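Local coordinates for protein pectate lyase/Amb allergen (Acidovorax citrulli, PDB 4HWV) that probably cleaves pectate as a secreted, calcium-binding polysaccharide lyase of family 1, built on a right-handed parallel beta-helix, at residues A48-L53 with A62-D67. Residues are numbered along the deposited sequence; the frame is centred on the assembly and turned at random.
Sequences ANRNEL and AVIAPD
At one end of the right-handed parallel beta-helix of this lyase, the short hairpin of strands 63-64 and 70-71 leans on the N-terminal helix 50-57, and the contact turns on a single aliphatic side chain: Ile64 lies against Arg50 and Asn51 in the helix's first turn. Between 48-53 and 62-67 themselves the contact is van der Waals, an apolar side chain set among polar ones; it illustrates how hydrogen bonds joining a hairpin to a helix can come from just outside such a contact. Ile64 CG1 is anti to its carbonyl carbon (chi1 -54°) and the chain then runs extended, which carries CD1 up to the helix backbone, 3.7 Å from Asn51 CA. Ile64 CD1 also sits 3.4 Å from Asn51 OD1, while the other branch, Ile64 CG2, lies 3.5 Å from that oxygen, so the amide oxygen is met by both methyl groups. The amide's other end is used differently: Asn51 ND2 donates to the carbonyl of Gly93, a bond that should fix which way the amide faces.

Arg50 approaches Ile64 by its far end. Its chain is extended as far as NE, CG anti to the backbone N, and Ile64 CG2 touches the guanidinium at the edge, in its plane, 3.9 Å from Arg50 NH1. Arg50 NH2 donates hydrogen bonds to the carbonyl oxygens of Val158 and Gly68, the latter just past Asp67, so the buried arginine ties the helix both to the hairpin turn and to the end of helix 143-159. Ile54 and Gln55, one turn further along, also touch Ile64.

The helix start is itself capped. Asn49 stands at the N-cap, and its OD1 accepts from Glu52 N at 2.9 Å in a nearly straight bond (168°), the donor tilted 33° from the carbonyl plane. Glu52 in turn reaches back, its OE1 receiving Ala48 N at 2.8 Å.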
ATOM      1  N   ALA A  48      -1.928  15.849 -17.074  1.00  4.26           N
ATOM      2  CA  ALA A  48      -2.291  15.619 -15.675  1.00  4.91           C
ATOM      3  C   ALA A  48      -3.375  14.548 -15.510  1.00  5.06           C
ATOM      4  O   ALA A  48      -3.825  14.280 -14.391  1.00  6.66           O
ATOM      5  CB  ALA A  48      -2.734  16.934 -15.006  1.00  5.85           C
ATOM      6  N   ASN A  49      -3.795  13.928 -16.613  1.00  4.00           N
ATOM      7  CA  ASN A  49      -4.791  12.859 -16.542  1.00  4.01           C
ATOM      8  C   ASN A  49      -4.690  11.986 -17.777  1.00  3.46           C
ATOM      9  O   ASN A  49      -3.933  12.296 -18.727  1.00  3.96           O
ATOM     10  CB  ASN A  49      -6.215  13.433 -16.350  1.00  4.70           C
ATOM     11  CG  ASN A  49      -6.689  14.244 -17.548  1.00  5.06           C
ATOM     12  OD1 ASN A  49      -6.742  13.731 -18.659  1.00  4.70           O
ATOM     13  ND2 ASN A  49      -7.073  15.507 -17.314  1.00  5.78           N
ATOM     14  N   ARG A  50      -5.434  10.884 -17.773  1.00  3.62           N
ATOM     15  CA  ARG A  50      -5.329   9.887 -18.818  1.00  3.86           C
ATOM     16  C   ARG A  50      -5.709  10.437 -20.197  1.00  3.36           C
ATOM     17  O   ARG A  50      -5.071  10.111 -21.208  1.00  3.96           O
ATOM     18  CB  ARG A  50      -6.210   8.694 -18.459  1.00  3.97           C
ATOM     19  CG  ARG A  50      -6.192   7.545 -19.489  1.00  3.80           C
ATOM     20  CD  ARG A  50      -7.056   6.347 -19.038  1.00  4.18           C
ATOM     21  NE  ARG A  50      -7.025   5.272 -20.024  1.00  3.75           N
ATOM     22  CZ  ARG A  50      -7.761   5.269 -21.139  1.00  3.56           C
ATOM     23  NH1 ARG A  50      -8.599   6.284 -21.395  1.00  4.81           N
ATOM     24  NH2 ARG A  50      -7.644   4.261 -22.007  1.00  4.58           N
ATOM     25  N   ASN A  51      -6.758  11.260 -20.247  1.00  3.70           N
ATOM     26  CA  ASN A  51      -7.177  11.836 -21.523  1.00  4.32           C
ATOM     27  C   ASN A  51      -6.096  12.733 -22.123  1.00  4.03           C
ATOM     28  O   ASN A  51      -5.778  12.632 -23.316  1.00  4.50           O
ATOM     29  CB  ASN A  51      -8.482  12.632 -21.389  1.00  5.05           C
ATOM     30  CG  ASN A  51      -9.704  11.745 -21.184  1.00  4.78           C
ATOM     31  OD1 ASN A  51      -9.686  10.562 -21.480  1.00  4.92           O
ATOM     32  ND2 ASN A  51     -10.796  12.340 -20.732  1.00  5.67           N
ATOM     33  N   GLU A  52      -5.520  13.607 -21.298  1.00  4.01           N
ATOM     34  CA  GLU A  52      -4.464  14.504 -21.776  1.00  3.46           C
ATOM     35  C   GLU A  52      -3.229  13.745 -22.224  1.00  3.72           C
ATOM     36  O   GLU A  52      -2.616  14.073 -23.241  1.00  4.44           O
ATOM     37  CB  GLU A  52      -4.086  15.503 -20.696  1.00  4.36           C
ATOM     38  CG  GLU A  52      -5.220  16.498 -20.360  1.00  5.41           C
ATOM     39  CD  GLU A  52      -4.855  17.456 -19.243  1.00  7.17           C
ATOM     40  OE1 GLU A  52      -3.763  17.329 -18.667  1.00  7.08           O
ATOM     41  OE2 GLU A  52      -5.660  18.362 -18.945  1.00  8.44           O
ATOM     42  N   LEU A  53      -2.867  12.710 -21.468  1.00  3.99           N
ATOM     43  CA  LEU A  53      -1.720  11.880 -21.841  1.00  3.72           C
ATOM     44  C   LEU A  53      -1.950  11.236 -23.221  1.00  4.23           C
ATOM     45  O   LEU A  53      -1.077  11.280 -24.098  1.00  4.73           O
ATOM     46  CB  LEU A  53      -1.502  10.801 -20.777  1.00  4.06           C
ATOM     47  CG  LEU A  53      -0.446   9.757 -21.142  1.00  4.83           C
ATOM     48  CD1 LEU A  53       0.949  10.342 -21.330  1.00  5.30           C
ATOM     49  CD2 LEU A  53      -0.408   8.702 -20.043  1.00  5.73           C
ATOM     50  N   ALA A  62      -6.789  11.546 -31.026  1.00  5.81           N
ATOM     51  CA  ALA A  62      -7.502  10.458 -30.356  1.00  6.34           C
ATOM     52  C   ALA A  62      -8.976  10.774 -30.167  1.00  6.36           C
ATOM     53  O   ALA A  62      -9.345  11.919 -29.910  1.00  6.62           O
ATOM     54  CB  ALA A  62      -6.872  10.139 -29.010  1.00  6.60           C
ATOM     55  N   VAL A  63      -9.812   9.752 -30.310  1.00  6.54           N
ATOM     56  CA  VAL A  63     -11.180   9.828 -29.845  1.00  6.88           C
ATOM     57  C   VAL A  63     -11.276   8.839 -28.699  1.00  5.86           C
ATOM     58  O   VAL A  63     -11.080   7.628 -28.880  1.00  6.10           O
ATOM     59  CB  VAL A  63     -12.206   9.497 -30.945  1.00  8.64           C
ATOM     60  CG1 VAL A  63     -13.619   9.509 -30.369  1.00 10.24           C
ATOM     61  CG2 VAL A  63     -12.084  10.494 -32.096  1.00 10.44           C
ATOM     62  N   ILE A  64     -11.526   9.370 -27.506  1.00  5.59           N
ATOM     63  CA  ILE A  64     -11.581   8.564 -26.298  1.00  5.12           C
ATOM     64  C   ILE A  64     -13.054   8.397 -25.945  1.00  5.50           C
ATOM     65  O   ILE A  64     -13.755   9.376 -25.648  1.00  6.70           O
ATOM     66  CB  ILE A  64     -10.787   9.222 -25.160  1.00  5.21           C
ATOM     67  CG1 ILE A  64      -9.363   9.512 -25.646  1.00  6.02           C
ATOM     68  CG2 ILE A  64     -10.834   8.346 -23.893  1.00  5.91           C
ATOM     69  CD1 ILE A  64      -8.499  10.234 -24.630  1.00  6.64           C
ATOM     70  N   ALA A  65     -13.520   7.153 -26.027  1.00  5.43           N
ATOM     71  CA  ALA A  65     -14.916   6.805 -25.833  1.00  5.87           C
ATOM     72  C   ALA A  65     -15.326   6.962 -24.381  1.00  5.93           C
ATOM     73  O   ALA A  65     -14.471   7.050 -23.504  1.00  5.69           O
ATOM     74  CB  ALA A  65     -15.146   5.356 -26.297  1.00  7.55           C
ATOM     75  N   PRO A  66     -16.644   6.970 -24.112  1.00  6.22           N
ATOM     76  CA  PRO A  66     -17.089   6.980 -22.709  1.00  6.75           C
ATOM     77  C   PRO A  66     -16.427   5.900 -21.845  1.00  5.71           C
ATOM     78  O   PRO A  66     -16.077   6.180 -20.684  1.00  5.66           O
ATOM     79  CB  PRO A  66     -18.602   6.760 -22.831  1.00  7.30           C
ATOM     80  CG  PRO A  66     -18.949   7.479 -24.151  1.00  7.78           C
ATOM     81  CD  PRO A  66     -17.774   7.123 -25.063  1.00  6.85           C
ATOM     82  N   ASP A  67     -16.204   4.715 -22.406  1.00  5.47           N
ATOM     83  CA  ASP A  67     -15.573   3.665 -21.615  1.00  5.59           C
ATOM     84  C   ASP A  67     -14.054   3.807 -21.473  1.00  5.29           C
ATOM     85  O   ASP A  67     -13.429   3.045 -20.731  1.00  6.19           O
ATOM     86  CB  ASP A  67     -15.978   2.256 -22.082  1.00  6.35           C
ATOM     87  CG  ASP A  67     -15.457   1.884 -23.465  1.00  7.79           C
ATOM     88  OD1 ASP A  67     -14.605   2.590 -24.035  1.00  7.48           O
ATOM     89  OD2 ASP A  67     -15.904   0.838 -23.973  1.00  8.82           O
TER